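Local coordinates for protein leukotriene A-4 hydrolase (Saccharomyces cerevisiae, PDB 2XQ0) that preferentially cleaves di- and tripeptides as a zinc-dependent M1 aminopeptidase and also shows low epoxide hydrolase activity in vitro, at residues L311-L322 / F421-F431. Sequence-based numbering, arbitrary orientation.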
loop_
_atom_site.group_PDB
_atom_site.type_symbol
_atom_site.label_atom_id
_atom_site.label_comp_id
_atom_site.label_asym_id
_atom_site.label_seq_id
_atom_site.Cartn_x
_atom_site.Cartn_y
_atom_site.Cartn_z
ATOM N N LEU A 311 -7.808 8.750 9.431
ATOM C CA LEU A 311 -8.294 9.579 10.520
ATOM C C LEU A 311 -7.161 10.437 11.080
ATOM O O LEU A 311 -7.320 11.647 11.314
ATOM C CB LEU A 311 -8.888 8.677 11.616
ATOM C CG LEU A 311 -9.644 9.423 12.712
ATOM C CD1 LEU A 311 -10.787 10.227 12.097
ATOM C CD2 LEU A 311 -10.164 8.460 13.787
ATOM N N VAL A 312 -6.002 9.806 11.275
ATOM C CA VAL A 312 -4.821 10.478 11.796
ATOM C C VAL A 312 -3.715 10.304 10.762
ATOM O O VAL A 312 -3.359 9.191 10.436
ATOM C CB VAL A 312 -4.363 9.860 13.142
ATOM C CG1 VAL A 312 -3.018 10.420 13.552
ATOM C CG2 VAL A 312 -5.396 10.109 14.229
ATOM N N THR A 313 -3.201 11.405 10.227
ATOM C CA THR A 313 -2.372 11.353 9.026
ATOM C C THR A 313 -0.964 11.893 9.242
ATOM O O THR A 313 -0.766 12.838 9.992
ATOM C CB THR A 313 -3.041 12.177 7.909
ATOM O OG1 THR A 313 -4.413 11.790 7.805
ATOM C CG2 THR A 313 -2.332 11.961 6.556
ATOM N N ASN A 314 0.024 11.304 8.577
ATOM C CA ASN A 314 1.361 11.858 8.630
ATOM C C ASN A 314 1.387 13.231 7.955
ATOM O O ASN A 314 0.775 13.440 6.899
ATOM C CB ASN A 314 2.400 10.924 7.981
ATOM C CG ASN A 314 1.936 10.356 6.632
ATOM O OD1 ASN A 314 1.090 10.925 5.962
ATOM N ND2 ASN A 314 2.504 9.227 6.240
ATOM N N CYS A 315 2.101 14.169 8.559
ATOM C CA CYS A 315 2.103 15.529 8.045
ATOM C C CYS A 315 2.925 15.675 6.775
ATOM O O CYS A 315 2.691 16.591 5.985
ATOM C CB CYS A 315 2.615 16.488 9.115
ATOM S SG CYS A 315 4.342 16.253 9.483
ATOM N N SER A 316 3.893 14.783 6.585
ATOM C CA SER A 316 4.740 14.806 5.401
ATOM C C SER A 316 5.262 13.414 5.148
ATOM O O SER A 316 5.076 12.517 5.968
ATOM C CB SER A 316 5.920 15.756 5.593
ATOM O OG SER A 316 6.990 15.133 6.279
ATOM N N TRP A 317 5.952 13.235 4.032
ATOM C CA TRP A 317 6.451 11.912 3.676
ATOM C C TRP A 317 7.747 11.550 4.419
ATOM O O TRP A 317 8.225 10.431 4.319
ATOM C CB TRP A 317 6.556 11.766 2.156
ATOM C CG TRP A 317 5.216 12.112 1.521
ATOM C CD1 TRP A 317 4.920 13.222 0.783
ATOM C CD2 TRP A 317 3.984 11.383 1.658
ATOM N NE1 TRP A 317 3.583 13.218 0.430
ATOM C CE2 TRP A 317 2.988 12.100 0.959
ATOM C CE3 TRP A 317 3.631 10.185 2.294
ATOM C CZ2 TRP A 317 1.666 11.651 0.866
ATOM C CZ3 TRP A 317 2.318 9.748 2.213
ATOM C CH2 TRP A 317 1.355 10.469 1.502
ATOM N N ASN A 318 8.277 12.493 5.196
ATOM C CA ASN A 318 9.367 12.194 6.131
ATOM C C ASN A 318 8.927 11.347 7.302
ATOM O O ASN A 318 9.753 10.712 7.939
ATOM C CB ASN A 318 9.955 13.477 6.719
ATOM C CG ASN A 318 10.871 14.198 5.772
ATOM O OD1 ASN A 318 11.189 13.707 4.690
ATOM N ND2 ASN A 318 11.354 15.354 6.203
ATOM N N HIS A 319 7.635 11.379 7.608
ATOM C CA HIS A 319 7.088 10.709 8.799
ATOM C C HIS A 319 6.068 9.635 8.400
ATOM O O HIS A 319 5.095 9.363 9.117
ATOM C CB HIS A 319 6.465 11.744 9.740
ATOM C CG HIS A 319 7.415 12.832 10.115
ATOM N ND1 HIS A 319 8.303 12.710 11.162
ATOM C CD2 HIS A 319 7.672 14.026 9.535
ATOM C CE1 HIS A 319 9.050 13.798 11.225
ATOM N NE2 HIS A 319 8.689 14.611 10.247
ATOM N N PHE A 320 6.308 9.051 7.231
ATOM C CA PHE A 320 5.449 8.028 6.641
ATOM C C PHE A 320 5.270 6.828 7.575
ATOM O O PHE A 320 4.250 6.138 7.512
ATOM C CB PHE A 320 6.064 7.588 5.312
ATOM C CG PHE A 320 5.198 6.655 4.506
ATOM C CD1 PHE A 320 3.863 6.953 4.276
ATOM C CD2 PHE A 320 5.747 5.514 3.920
ATOM C CE1 PHE A 320 3.063 6.104 3.507
ATOM C CE2 PHE A 320 4.958 4.662 3.154
ATOM C CZ PHE A 320 3.608 4.967 2.951
ATOM N N TRP A 321 6.253 6.576 8.441
ATOM C CA TRP A 321 6.148 5.461 9.387
ATOM C C TRP A 321 4.907 5.559 10.296
ATOM O O TRP A 321 4.354 4.532 10.712
ATOM C CB TRP A 321 7.432 5.300 10.219
ATOM C CG TRP A 321 7.493 6.154 11.451
ATOM C CD1 TRP A 321 7.980 7.426 11.544
ATOM C CD2 TRP A 321 7.071 5.787 12.768
ATOM N NE1 TRP A 321 7.885 7.876 12.844
ATOM C CE2 TRP A 321 7.322 6.892 13.613
ATOM C CE3 TRP A 321 6.501 4.630 13.320
ATOM C CZ2 TRP A 321 7.025 6.871 14.985
ATOM C CZ3 TRP A 321 6.202 4.614 14.678
ATOM C CH2 TRP A 321 6.470 5.730 15.496
ATOM N N LEU A 322 4.468 6.780 10.595
ATOM C CA LEU A 322 3.291 6.978 11.452
ATOM C C LEU A 322 2.059 6.370 10.812
ATOM O O LEU A 322 1.154 5.908 11.498
ATOM C CB LEU A 322 3.036 8.455 11.718
ATOM C CG LEU A 322 4.015 9.104 12.710
ATOM C CD1 LEU A 322 3.806 10.613 12.784
ATOM C CD2 LEU A 322 3.862 8.447 14.081
ATOM N N PHE A 421 -5.609 13.081 17.776
ATOM C CA PHE A 421 -5.256 13.544 16.442
ATOM C C PHE A 421 -6.316 13.255 15.398
ATOM O O PHE A 421 -6.076 13.433 14.205
ATOM C CB PHE A 421 -3.889 12.983 16.024
ATOM C CG PHE A 421 -2.757 13.517 16.853
ATOM C CD1 PHE A 421 -2.291 14.809 16.655
ATOM C CD2 PHE A 421 -2.208 12.758 17.871
ATOM C CE1 PHE A 421 -1.272 15.323 17.433
ATOM C CE2 PHE A 421 -1.181 13.263 18.662
ATOM C CZ PHE A 421 -0.713 14.544 18.443
ATOM N N ALA A 422 -7.499 12.832 15.833
ATOM C CA ALA A 422 -8.547 12.528 14.860
ATOM C C ALA A 422 -8.778 13.727 13.946
ATOM O O ALA A 422 -8.957 14.852 14.415
ATOM C CB ALA A 422 -9.853 12.107 15.545
ATOM N N LYS A 423 -8.746 13.480 12.641
ATOM C CA LYS A 423 -9.033 14.509 11.644
ATOM C C LYS A 423 -7.926 15.529 11.467
ATOM O O LYS A 423 -8.131 16.574 10.842
ATOM C CB LYS A 423 -10.370 15.194 11.938
ATOM C CG LYS A 423 -11.556 14.232 11.876
ATOM C CD LYS A 423 -12.865 14.894 12.292
ATOM C CE LYS A 423 -14.007 13.887 12.262
ATOM N NZ LYS A 423 -15.349 14.541 12.363
ATOM N N LYS A 424 -6.739 15.206 11.982
ATOM C CA LYS A 424 -5.606 16.113 11.926
ATOM C C LYS A 424 -4.400 15.384 11.355
ATOM O O LYS A 424 -4.469 14.187 11.049
ATOM C CB LYS A 424 -5.287 16.662 13.322
ATOM C CG LYS A 424 -6.434 17.463 13.956
ATOM C CD LYS A 424 -6.134 17.795 15.401
ATOM C CE LYS A 424 -7.236 18.639 16.003
ATOM N NZ LYS A 424 -6.791 19.332 17.250
ATOM N N SER A 425 -3.308 16.114 11.191
ATOM C CA SER A 425 -2.062 15.546 10.686
ATOM C C SER A 425 -0.969 15.807 11.702
ATOM O O SER A 425 -1.074 16.742 12.501
ATOM C CB SER A 425 -1.708 16.182 9.344
ATOM O OG SER A 425 -2.735 15.916 8.386
ATOM N N LEU A 426 0.084 14.996 11.699
ATOM C CA LEU A 426 1.124 15.190 12.713
ATOM C C LEU A 426 2.482 14.647 12.316
ATOM O O LEU A 426 2.611 13.919 11.319
ATOM C CB LEU A 426 0.714 14.555 14.040
ATOM C CG LEU A 426 1.089 13.074 14.171
ATOM C CD1 LEU A 426 1.017 12.645 15.613
ATOM C CD2 LEU A 426 0.172 12.209 13.316
ATOM N N ASP A 427 3.496 15.030 13.093
ATOM C CA ASP A 427 4.845 14.530 12.887
ATOM C C ASP A 427 5.267 13.608 14.045
ATOM O O ASP A 427 4.537 13.427 15.016
ATOM C CB ASP A 427 5.846 15.678 12.606
ATOM C CG ASP A 427 6.006 16.629 13.779
ATOM O OD1 ASP A 427 5.852 16.174 14.920
ATOM O OD2 ASP A 427 6.309 17.832 13.567
ATOM N N THR A 428 6.419 12.977 13.906
ATOM C CA THR A 428 6.896 12.035 14.897
ATOM C C THR A 428 7.055 12.704 16.261
ATOM O O THR A 428 6.832 12.089 17.300
ATOM C CB THR A 428 8.266 11.535 14.469
ATOM O OG1 THR A 428 8.141 10.870 13.208
ATOM C CG2 THR A 428 8.843 10.597 15.499
ATOM N N PHE A 429 7.458 13.969 16.250
ATOM C CA PHE A 429 7.741 14.667 17.493
ATOM C C PHE A 429 6.470 14.826 18.303
ATOM O O PHE A 429 6.489 14.675 19.524
ATOM C CB PHE A 429 8.417 16.010 17.206
ATOM C CG PHE A 429 9.603 15.889 16.296
ATOM C CD1 PHE A 429 10.779 15.319 16.758
ATOM C CD2 PHE A 429 9.526 16.285 14.973
ATOM C CE1 PHE A 429 11.862 15.172 15.925
ATOM C CE2 PHE A 429 10.616 16.146 14.124
ATOM C CZ PHE A 429 11.783 15.592 14.602
ATOM N N GLN A 430 5.355 15.087 17.623
ATOM C CA GLN A 430 4.071 15.202 18.307
ATOM C C GLN A 430 3.625 13.828 18.834
ATOM O O GLN A 430 3.004 13.719 19.895
ATOM C CB GLN A 430 3.017 15.794 17.366
ATOM C CG GLN A 430 3.341 17.209 16.861
ATOM C CD GLN A 430 2.387 17.645 15.776
ATOM O OE1 GLN A 430 2.572 17.315 14.607
ATOM N NE2 GLN A 430 1.336 18.369 16.158
ATOM N N PHE A 431 3.939 12.777 18.082
ATOM C CA PHE A 431 3.677 11.416 18.544
ATOM C C PHE A 431 4.398 11.219 19.879
ATOM O O PHE A 431 3.793 10.793 20.857
ATOM C CB PHE A 431 4.145 10.382 17.510
ATOM C CG PHE A 431 4.312 8.979 18.071
ATOM C CD1 PHE A 431 3.212 8.205 18.377
ATOM C CD2 PHE A 431 5.572 8.440 18.264
ATOM C CE1 PHE A 431 3.355 6.908 18.883
ATOM C CE2 PHE A 431 5.731 7.151 18.770
ATOM C CZ PHE A 431 4.615 6.386 19.084
#
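Leu426 and Leu322 meet where a two-stranded parallel sheet gives way to helices, and Leu426 illustrates how a single strand residue can be bonded through its backbone and packed through its side chain. The CD1 methyl of Leu322 lies 3.9 Å from CG of Leu426 and also rests on the backbone of Asp427, while its CD2 meets CB of Phe431. In Leu426, CG sits between the backbone N and the carbonyl carbon (chi1 87°), an arrangement that brings CD2 back to CG1 of Val312 at 3.7 Å. Tyr417 of helix 407-420 touches both leucines and Val312. At the other end, Leu311 sets its CG against CB of Ala422, and its carbonyl O accepts from the N of Lys423, a residue of the type II turn from Phe421 to Lys424.

The two strands, 312-314 and 424-426, are joined by backbone bonds, with Leu426 N reaching Thr313 O at 2.9 Å and Leu426 O receiving Cys315 N. This small sheet belongs to the M1 catalytic domain: strand 312-314 follows the HExxH helix, and helix 321-339 contributes the zinc ligand Glu324.

Beyond the strands, Thr428 OG1 is gripped twice, by His319 ND1 at 2.8 Å and by Trp321 NE1 at 3.0 Å, the latter with the hydroxyl near the indole plane. His319 NE2 is held by Glu16, and CB of Asp427 stands over the imidazole face, 3.8 Å from its centroid. The edge of the six-membered ring of Trp321 points at the face of Phe431 in a T-shaped (edge-to-face) pair, planes 87° apart. A leucine in place of Trp321 would probably leave Thr428 OG1 without its indole donor and open a gap against Phe431. Asp427 and Gln430 form a capping box at the start of helix 428-438, Asp427 OD1 accepting from Gln430 N and Gln430 OE1 from Asp427 N, while Asp427 OD2 bonds to Ser14.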